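Local coordinates for metal-dependent phosphohydrolase, HDOD domain-containing (Geobacter sulfurreducens, PDB 3HC1), which is of unknown function but binds two iron ions and is probably a metal-dependent phosphohydrolase of the HD superfamily, at residues Ala127-Ala130 with Lys131-Glu135; Ala228-Val231 with Ala232-Phe236; Lys282-Val285 with Ala286-Ser290; Val293-Arg296 with Ala297-Glu301. One frame throughout, in Å; residues are numbered along the deposited sequence.

Contact 1 (Ala127-Ala130 with Lys131-Glu135); sequences ARIA and KLIAE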
loop_
_atom_site.group_PDB
_atom_site.type_symbol
_atom_site.label_atom_id
_atom_site.label_comp_id
_atom_site.label_asym_id
_atom_site.label_seq_id
_atom_site.Cartn_x
_atom_site.Cartn_y
_atom_site.Cartn_z
ATOM N N ALA A 127 -2.311 3.312 1.179
ATOM C CA ALA A 127 -2.443 2.758 2.521
ATOM C C ALA A 127 -3.489 3.561 3.305
ATOM O O ALA A 127 -4.417 2.990 3.922
ATOM C CB ALA A 127 -1.093 2.778 3.270
ATOM N N ARG A 128 -3.293 4.876 3.342
ATOM C CA ARG A 128 -4.100 5.752 4.203
ATOM C C ARG A 128 -5.546 5.829 3.775
ATOM O O ARG A 128 -6.462 5.828 4.617
ATOM C CB ARG A 128 -3.513 7.149 4.284
ATOM C CG ARG A 128 -2.283 7.225 5.122
ATOM C CD ARG A 128 -1.658 8.622 5.167
ATOM N NE ARG A 128 -0.490 8.618 6.020
ATOM C CZ ARG A 128 0.271 9.669 6.310
ATOM N NH1 ARG A 128 0.003 10.877 5.825
ATOM N NH2 ARG A 128 1.298 9.507 7.126
ATOM N N ILE A 129 -5.768 5.954 2.472
ATOM C CA ILE A 129 -7.126 6.000 1.936
ATOM C C ILE A 129 -7.815 4.659 2.093
ATOM O O ILE A 129 -9.000 4.614 2.465
ATOM C CB ILE A 129 -7.157 6.485 0.447
ATOM C CG1 ILE A 129 -6.868 7.993 0.475
ATOM C CG2 ILE A 129 -8.551 6.166 -0.229
ATOM C CD1 ILE A 129 -6.498 8.611 -0.772
ATOM N N ALA A 130 -7.099 3.567 1.807
ATOM C CA ALA A 130 -7.683 2.247 2.009
ATOM C C ALA A 130 -8.090 2.055 3.485
ATOM O O ALA A 130 -9.146 1.489 3.746
ATOM C CB ALA A 130 -6.771 1.181 1.575
ATOM N N LYS A 131 -7.293 2.568 4.411
ATOM C CA LYS A 131 -7.640 2.466 5.809
ATOM C C LYS A 131 -8.875 3.283 6.103
ATOM O O LYS A 131 -9.753 2.776 6.800
ATOM C CB LYS A 131 -6.528 2.847 6.746
ATOM C CG LYS A 131 -6.812 2.357 8.185
ATOM C CD LYS A 131 -5.778 2.827 9.164
ATOM C CE LYS A 131 -6.132 2.380 10.597
ATOM N NZ LYS A 131 -5.252 3.024 11.630
ATOM N N LEU A 132 -8.957 4.521 5.568
ATOM C CA LEU A 132 -10.145 5.374 5.784
ATOM C C LEU A 132 -11.414 4.623 5.378
ATOM O O LEU A 132 -12.425 4.635 6.128
ATOM C CB LEU A 132 -10.055 6.698 5.025
ATOM C CG LEU A 132 -9.043 7.739 5.509
ATOM C CD1 LEU A 132 -8.809 8.787 4.422
ATOM C CD2 LEU A 132 -9.479 8.377 6.845
ATOM N N ILE A 133 -11.357 3.955 4.210
ATOM C CA ILE A 133 -12.466 3.157 3.751
ATOM C C ILE A 133 -12.820 2.006 4.723
ATOM O O ILE A 133 -14.031 1.745 4.991
ATOM C CB ILE A 133 -12.275 2.689 2.301
ATOM C CG1 ILE A 133 -12.224 3.924 1.374
ATOM C CG2 ILE A 133 -13.426 1.728 1.894
ATOM C CD1 ILE A 133 -11.522 3.719 0.076
ATOM N N ALA A 134 -11.792 1.323 5.242
ATOM C CA ALA A 134 -11.962 0.266 6.205
ATOM C C ALA A 134 -12.782 0.791 7.387
ATOM O O ALA A 134 -13.754 0.190 7.809
ATOM C CB ALA A 134 -10.654 -0.155 6.711
ATOM N N GLU A 135 -12.357 1.923 7.896
ATOM C CA GLU A 135 -13.032 2.581 9.007
ATOM C C GLU A 135 -14.480 2.954 8.687
ATOM O O GLU A 135 -15.388 2.629 9.462
ATOM C CB GLU A 135 -12.201 3.791 9.481
ATOM C CG GLU A 135 -10.839 3.342 10.061
ATOM C CD GLU A 135 -9.847 4.481 10.309
ATOM O OE1 GLU A 135 -9.950 5.554 9.686
ATOM O OE2 GLU A 135 -8.954 4.275 11.149
#

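Contact 2 (Ala228-Val231 with Ala232-Phe236); sequences AAIV and AMVAF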
loop_
_atom_site.group_PDB
_atom_site.type_symbol
_atom_site.label_atom_id
_atom_site.label_comp_id
_atom_site.label_asym_id
_atom_site.label_seq_id
_atom_site.Cartn_x
_atom_site.Cartn_y
_atom_site.Cartn_z
ATOM N N ALA A 228 -13.450 -10.710 0.097
ATOM C CA ALA A 228 -12.353 -9.996 -0.551
ATOM C C ALA A 228 -12.368 -8.499 -0.225
ATOM O O ALA A 228 -11.965 -7.688 -1.065
ATOM C CB ALA A 228 -12.418 -10.259 -2.077
ATOM N N ALA A 229 -12.735 -8.146 1.026
ATOM C CA ALA A 229 -12.846 -6.737 1.515
ATOM C C ALA A 229 -11.539 -6.018 1.419
ATOM O O ALA A 229 -11.500 -4.942 0.852
ATOM C CB ALA A 229 -13.360 -6.635 2.926
ATOM N N ILE A 230 -10.441 -6.606 1.894
ATOM C CA ILE A 230 -9.173 -5.890 1.885
ATOM C C ILE A 230 -8.736 -5.546 0.467
ATOM O O ILE A 230 -8.371 -4.418 0.209
ATOM C CB ILE A 230 -8.045 -6.652 2.659
ATOM C CG1 ILE A 230 -8.417 -6.779 4.166
ATOM C CG2 ILE A 230 -6.735 -5.902 2.511
ATOM C CD1 ILE A 230 -7.557 -7.740 4.981
ATOM N N VAL A 231 -8.772 -6.522 -0.436
ATOM C CA VAL A 231 -8.352 -6.328 -1.798
ATOM C C VAL A 231 -9.237 -5.251 -2.439
ATOM O O VAL A 231 -8.738 -4.340 -3.103
ATOM C CB VAL A 231 -8.475 -7.590 -2.692
ATOM C CG1 VAL A 231 -7.783 -7.270 -4.054
ATOM C CG2 VAL A 231 -7.866 -8.828 -2.037
ATOM N N ALA A 232 -10.554 -5.365 -2.221
ATOM C CA ALA A 232 -11.502 -4.418 -2.761
ATOM C C ALA A 232 -11.172 -2.991 -2.287
ATOM O O ALA A 232 -11.179 -2.056 -3.105
ATOM C CB ALA A 232 -12.930 -4.842 -2.394
HETATM N N MSE A 233 -10.816 -2.851 -0.992
HETATM C CA MSE A 233 -10.453 -1.565 -0.400
HETATM C C MSE A 233 -9.216 -0.949 -1.024
HETATM O O MSE A 233 -9.171 0.268 -1.341
HETATM C CB MSE A 233 -10.339 -1.681 1.171
HETATM C CG MSE A 233 -11.783 -1.744 1.759
HETATM SE SE MSE A 233 -11.670 -2.330 3.567
HETATM C CE MSE A 233 -13.519 -2.950 3.563
ATOM N N VAL A 234 -8.210 -1.783 -1.205
ATOM C CA VAL A 234 -6.918 -1.316 -1.760
ATOM C C VAL A 234 -7.076 -1.072 -3.253
ATOM O O VAL A 234 -6.503 -0.088 -3.775
ATOM C CB VAL A 234 -5.791 -2.326 -1.449
ATOM C CG1 VAL A 234 -4.442 -2.050 -2.295
ATOM C CG2 VAL A 234 -5.535 -2.417 0.095
ATOM N N ALA A 235 -7.823 -1.925 -3.966
ATOM C CA ALA A 235 -8.035 -1.657 -5.412
ATOM C C ALA A 235 -8.728 -0.337 -5.593
ATOM O O ALA A 235 -8.329 0.433 -6.477
ATOM C CB ALA A 235 -8.853 -2.750 -6.157
ATOM N N PHE A 236 -9.781 -0.068 -4.790
ATOM C CA PHE A 236 -10.453 1.240 -4.868
ATOM C C PHE A 236 -9.494 2.381 -4.559
ATOM O O PHE A 236 -9.394 3.372 -5.320
ATOM C CB PHE A 236 -11.722 1.340 -3.992
ATOM C CG PHE A 236 -12.359 2.673 -4.035
ATOM C CD1 PHE A 236 -11.902 3.688 -3.236
ATOM C CD2 PHE A 236 -13.346 2.945 -4.975
ATOM C CE1 PHE A 236 -12.425 4.933 -3.315
ATOM C CE2 PHE A 236 -13.881 4.199 -5.056
ATOM C CZ PHE A 236 -13.427 5.189 -4.235
#

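Contact 3 (Lys282-Val285 with Ala286-Ser290); sequences KLIV and AELDS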
loop_
_atom_site.group_PDB
_atom_site.type_symbol
_atom_site.label_atom_id
_atom_site.label_comp_id
_atom_site.label_asym_id
_atom_site.label_seq_id
_atom_site.Cartn_x
_atom_site.Cartn_y
_atom_site.Cartn_z
ATOM N N LYS A 282 -21.446 7.123 -1.828
ATOM C CA LYS A 282 -21.526 8.523 -2.289
ATOM C C LYS A 282 -20.899 9.496 -1.282
ATOM O O LYS A 282 -20.090 10.349 -1.641
ATOM C CB LYS A 282 -22.975 8.946 -2.563
ATOM C CG LYS A 282 -23.629 8.237 -3.761
ATOM C CD LYS A 282 -25.030 8.802 -4.055
ATOM C CE LYS A 282 -26.087 8.353 -3.002
ATOM N NZ LYS A 282 -27.216 9.343 -2.721
ATOM N N LEU A 283 -21.249 9.357 -0.013
ATOM C CA LEU A 283 -20.693 10.238 1.036
ATOM C C LEU A 283 -19.210 9.959 1.301
ATOM O O LEU A 283 -18.453 10.883 1.586
ATOM C CB LEU A 283 -21.491 10.112 2.324
ATOM C CG LEU A 283 -22.968 10.502 2.147
ATOM C CD1 LEU A 283 -23.779 10.195 3.435
ATOM C CD2 LEU A 283 -23.133 11.975 1.709
ATOM N N ILE A 284 -18.798 8.699 1.198
ATOM C CA ILE A 284 -17.377 8.358 1.339
ATOM C C ILE A 284 -16.542 8.986 0.213
ATOM O O ILE A 284 -15.517 9.574 0.485
ATOM C CB ILE A 284 -17.089 6.832 1.383
ATOM C CG1 ILE A 284 -17.848 6.146 2.539
ATOM C CG2 ILE A 284 -15.538 6.553 1.501
ATOM C CD1 ILE A 284 -17.827 4.636 2.472
ATOM N N VAL A 285 -16.966 8.843 -1.041
ATOM C CA VAL A 285 -16.247 9.471 -2.137
ATOM C C VAL A 285 -16.197 10.989 -1.917
ATOM O O VAL A 285 -15.146 11.609 -2.065
ATOM C CB VAL A 285 -16.859 9.159 -3.506
ATOM C CG1 VAL A 285 -16.158 10.044 -4.610
ATOM C CG2 VAL A 285 -16.684 7.709 -3.818
ATOM N N ALA A 286 -17.337 11.576 -1.522
ATOM C CA ALA A 286 -17.388 13.003 -1.253
ATOM C C ALA A 286 -16.412 13.439 -0.194
ATOM O O ALA A 286 -15.698 14.483 -0.380
ATOM C CB ALA A 286 -18.790 13.467 -0.922
ATOM N N GLU A 287 -16.341 12.660 0.888
ATOM C CA GLU A 287 -15.385 12.928 1.979
ATOM C C GLU A 287 -13.931 12.879 1.518
ATOM O O GLU A 287 -13.105 13.745 1.877
ATOM C CB GLU A 287 -15.586 11.944 3.140
ATOM C CG GLU A 287 -14.656 12.226 4.298
ATOM C CD GLU A 287 -14.693 11.173 5.383
ATOM O OE1 GLU A 287 -15.556 10.260 5.356
ATOM O OE2 GLU A 287 -13.870 11.298 6.299
ATOM N N LEU A 288 -13.593 11.825 0.778
ATOM C CA LEU A 288 -12.230 11.702 0.221
ATOM C C LEU A 288 -11.869 12.932 -0.616
ATOM O O LEU A 288 -10.817 13.567 -0.425
ATOM C CB LEU A 288 -12.107 10.410 -0.597
ATOM C CG LEU A 288 -12.122 9.125 0.284
ATOM C CD1 LEU A 288 -12.175 7.918 -0.628
ATOM C CD2 LEU A 288 -10.955 9.045 1.294
ATOM N N ASP A 289 -12.775 13.282 -1.524
ATOM C CA ASP A 289 -12.548 14.384 -2.428
ATOM C C ASP A 289 -12.395 15.693 -1.653
ATOM O O ASP A 289 -11.578 16.548 -2.011
ATOM C CB ASP A 289 -13.717 14.493 -3.393
ATOM C CG ASP A 289 -13.652 13.491 -4.511
ATOM O OD1 ASP A 289 -12.652 12.720 -4.613
ATOM O OD2 ASP A 289 -14.610 13.494 -5.308
ATOM N N SER A 290 -13.163 15.852 -0.578
ATOM C CA SER A 290 -13.033 17.046 0.264
ATOM C C SER A 290 -11.694 17.103 1.027
ATOM O O SER A 290 -11.259 18.164 1.448
ATOM C CB SER A 290 -14.201 17.158 1.254
ATOM O OG SER A 290 -13.982 16.368 2.412
#

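Contact 4 (Val293-Arg296 with Ala297-Glu301); sequences VEIR and AAVDE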
loop_
_atom_site.group_PDB
_atom_site.type_symbol
_atom_site.label_atom_id
_atom_site.label_comp_id
_atom_site.label_asym_id
_atom_site.label_seq_id
_atom_site.Cartn_x
_atom_site.Cartn_y
_atom_site.Cartn_z
ATOM N N VAL A 293 -6.576 17.055 -1.042
ATOM C CA VAL A 293 -5.488 18.021 -1.050
ATOM C C VAL A 293 -4.671 17.923 0.257
ATOM O O VAL A 293 -3.421 17.836 0.253
ATOM C CB VAL A 293 -6.029 19.450 -1.306
ATOM C CG1 VAL A 293 -4.962 20.553 -0.987
ATOM C CG2 VAL A 293 -6.488 19.510 -2.759
ATOM N N GLU A 294 -5.386 17.935 1.366
ATOM C CA GLU A 294 -4.763 17.737 2.680
ATOM C C GLU A 294 -4.060 16.386 2.817
ATOM O O GLU A 294 -2.923 16.316 3.325
ATOM C CB GLU A 294 -5.793 17.907 3.769
ATOM C CG GLU A 294 -6.148 19.353 3.960
ATOM C CD GLU A 294 -7.503 19.560 4.585
ATOM O OE1 GLU A 294 -8.521 19.073 4.019
ATOM O OE2 GLU A 294 -7.542 20.246 5.635
ATOM N N ILE A 295 -4.677 15.333 2.308
ATOM C CA ILE A 295 -4.059 13.974 2.396
ATOM C C ILE A 295 -2.725 13.976 1.624
ATOM O O ILE A 295 -1.668 13.588 2.146
ATOM C CB ILE A 295 -5.006 12.876 1.873
ATOM C CG1 ILE A 295 -6.169 12.638 2.844
ATOM C CG2 ILE A 295 -4.257 11.563 1.643
ATOM C CD1 ILE A 295 -7.385 11.975 2.168
ATOM N N ARG A 296 -2.760 14.525 0.417
ATOM C CA ARG A 296 -1.560 14.649 -0.403
ATOM C C ARG A 296 -0.461 15.484 0.244
ATOM O O ARG A 296 0.715 15.132 0.150
ATOM C CB ARG A 296 -1.896 15.236 -1.783
ATOM C CG ARG A 296 -2.652 14.314 -2.686
ATOM C CD ARG A 296 -2.474 14.668 -4.190
ATOM N NE ARG A 296 -2.922 16.011 -4.495
ATOM C CZ ARG A 296 -4.155 16.383 -4.872
ATOM N NH1 ARG A 296 -5.160 15.521 -5.043
ATOM N NH2 ARG A 296 -4.388 17.672 -5.098
ATOM N N ALA A 297 -0.843 16.592 0.861
ATOM C CA ALA A 297 0.129 17.405 1.604
ATOM C C ALA A 297 0.831 16.591 2.713
ATOM O O ALA A 297 2.068 16.659 2.874
ATOM C CB ALA A 297 -0.512 18.664 2.178
ATOM N N ALA A 298 0.045 15.838 3.468
ATOM C CA ALA A 298 0.552 15.097 4.593
ATOM C C ALA A 298 1.514 13.997 4.073
ATOM O O ALA A 298 2.694 13.888 4.497
ATOM C CB ALA A 298 -0.625 14.496 5.392
ATOM N N VAL A 299 1.038 13.233 3.102
ATOM C CA VAL A 299 1.886 12.241 2.452
ATOM C C VAL A 299 3.220 12.822 1.987
ATOM O O VAL A 299 4.293 12.268 2.292
ATOM C CB VAL A 299 1.162 11.556 1.264
ATOM C CG1 VAL A 299 2.126 10.782 0.436
ATOM C CG2 VAL A 299 0.080 10.636 1.784
ATOM N N ASP A 300 3.165 13.958 1.293
ATOM C CA ASP A 300 4.357 14.512 0.656
ATOM C C ASP A 300 5.330 15.003 1.682
ATOM O O ASP A 300 6.534 15.040 1.440
ATOM C CB ASP A 300 3.984 15.669 -0.255
ATOM C CG ASP A 300 3.430 15.211 -1.598
ATOM O OD1 ASP A 300 3.447 13.992 -1.941
ATOM O OD2 ASP A 300 2.976 16.105 -2.333
ATOM N N GLU A 301 4.822 15.392 2.834
ATOM C CA GLU A 301 5.668 16.021 3.806
ATOM C C GLU A 301 6.352 15.062 4.770
ATOM O O GLU A 301 7.378 15.419 5.331
ATOM C CB GLU A 301 4.878 17.095 4.534
ATOM C CG GLU A 301 4.671 18.337 3.635
ATOM C CD GLU A 301 3.362 19.083 3.911
ATOM O OE1 GLU A 301 2.927 19.153 5.084
ATOM O OE2 GLU A 301 2.772 19.595 2.932
#

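Contact 1 (Ala127-Ala130 with Lys131-Glu135)
I129 meets I133 one turn further along helix 116-136, and this pair carries most of the apolar contact. The methyl CG2 of I129 touches CD1 of I133 at 3.9 Å, the two side chains running at a slant to one another. In I133, CG1 turns away from its own carbonyl carbon (chi1 -63°), which lays CG1 and CD1 back over the I129 carbonyl. L132 folds back in the same sense, its CG 3.3 Å from R128 O.

As in any regular alpha helix, the amides of K131, L132, I133 and A134 donate in turn to the carbonyls of A127, R128, I129 and A130, and the straightest is I133 N to I129 O (3.0 Å, 166°).

The paired charges lie at K131 and E135, whereas R128 turns to helix 281-302. The K131 chain runs extended to a salt bridge with E96, and K131 NZ has a second, long ionic contact with E135 OE2 at 3.9 Å; a glycerol, probably from crystallisation, bonds to both groups.

A130 and I129 rest on A237 of helix 229-243, and A127 and A130 on helix 142-150. Helix 116-136 carries the iron ligand H122, and the side chain of A127 lies about 7 Å from that of ligand H152. The small A127 and A130 probably let those helices come near, I129 and I133 fill the space between, and the lysine keeps its charge paired with carboxylates.

Contact 2 (Ala228-Val231 with Ala232-Phe236)
A229 and M233, a selenomethionine, make the close side-chain contact here: the terminal methyl CE of M233 reaches back to A229 CB at 3.7 Å. CG of M233 points away from its own carbonyl carbon (chi1 -75°) and the chain is extended beyond it, so that it runs back along the preceding turn, with CG 3.3 Å from A229 O and the selenium a little further off.

The backbone beneath is equally compact. A228 occupies the N-cap position, and its carbonyl takes the amide of A232, so the first turn of the helix is closed at once. M233 N and V234 N bond to A229 O and I230 O, and A235 N to V231 O is the shortest of the four at 2.7 Å, with an N-H...O angle of 165°.

I230 and V234 are packed more loosely against each other. Their CG2 methyls stand 4.4 Å apart, and V234 CG2 lies nearer the carbonyl oxygen of I230, at 3.5 Å. I230 is also partly exposed, unlike the buried residues around it.

Other helices take up these side chains. I230, V231 and V234 lean on T213 of helix 208-216, I230 and M233 on V145 of helix 142-150, and V234 also touches H152, an iron ligand. The segment therefore lies wedged between helices 116-136, 142-150 and 208-216 beside the metal centre.

Contact 3 (Lys282-Val285 with Ala286-Ser290)
V285 and D289 lie side by side one turn apart on helix 281-302, pointing the same way, with V285 CG1 3.8 Å from D289 OD2. CG of D289 is turned beside its own backbone N (chi1 -79°), which brings the carboxylate back over the V285 carbonyl, its carbon CG 3.4 Å from V285 O. On the neighbouring face I284 CG2 meets L288 CD1 at 4.2 Å.

The main chain holds these pairs in place. D289 N donates to V285 O and L288 N to I284 O, the latter nearly straight at 172°; A286 N and E287 N bond to K282 O and L283 O.

Beyond the helix, Y240 bonds to OD1 of D289 and R244 forms a salt bridge with OD2, while E287 pairs with R136. An alanine in place of D289 is likely to leave the R244 charge and the Y240 hydroxyl without this partner and to weaken the tie to the end of helix 229-243 and the residue just after it.

V285 and L288 rest on F236. The contact thus combines an apolar seam with acidic groups that clamp helix 281-302 to arginines on two other parts of the fold.

Contact 4 (Val293-Arg296 with Ala297-Glu301)
I295 and V299, a turn apart on helix 281-302, meet through their CG2 methyls at 4.4 Å, a loose approach. The V299 methyl comes closer to a polar atom, standing 3.4 Å from I295 O. That same oxygen accepts the amide of V299 at 2.9 Å in an almost straight bond, 176° at the hydrogen.

The other carbonyls of the first segment are satisfied in the same i to i+4 manner. V293 O receives A297 N, E294 O receives A298 N, and R296 O receives D300 N at 2.9 Å, the most bent of the four at 153°. The helix is kinked here, V293 N and E294 N having no bond to the turn before. Further along, E301 N has only weak bonds within its segment, to A297 O and A298 O.

The D300 carboxylate folds back over the last of these carbonyls: CG lies beside its own backbone N (chi1 -79°), 3.2 Å from R296 O. Both are acceptors, so this is proximity without a bond; the D300 amide satisfies the oxygen.

The R296 chain bends at chi3 and carries the guanidinium back toward V293, whose CA lies 4.2 Å above one face near the rim. R296 NE remains 6.3 Å from D300 OD2, and NH1 makes a weak hydrogen bond to the carbonyl of R244.

V299 and D300 touch A121, and V299 and A298 touch R128, both on helix 116-136. Backbone bonding therefore holds this surface turn together, while its opposite charges are left close enough only for a through-space influence, probably modest.

Overall arrangement
Contacts 1, 2 and 3 meet around F236 and I133: I133 CD1 lies 3.3 Å from F236 CD1, and F236 CE1 is 4.0 Å from L288 CD1. Contacts 3 and 4, in series on helix 281-302, both pack on contact 1, through L132 CD1 to L288 CD2 at 3.8 Å and R128 NH1 to A298 CB at 3.7 Å. The V234 side chain of contact 2 lies about 7 Å from an iron, those of A127 and V299 about 11 and 12 Å. Contact 3 is the more distant part of this helical scaffold, its centre about 20 Å from that of the chain and its L288 side chain about 11 Å from that of the iron ligand D238.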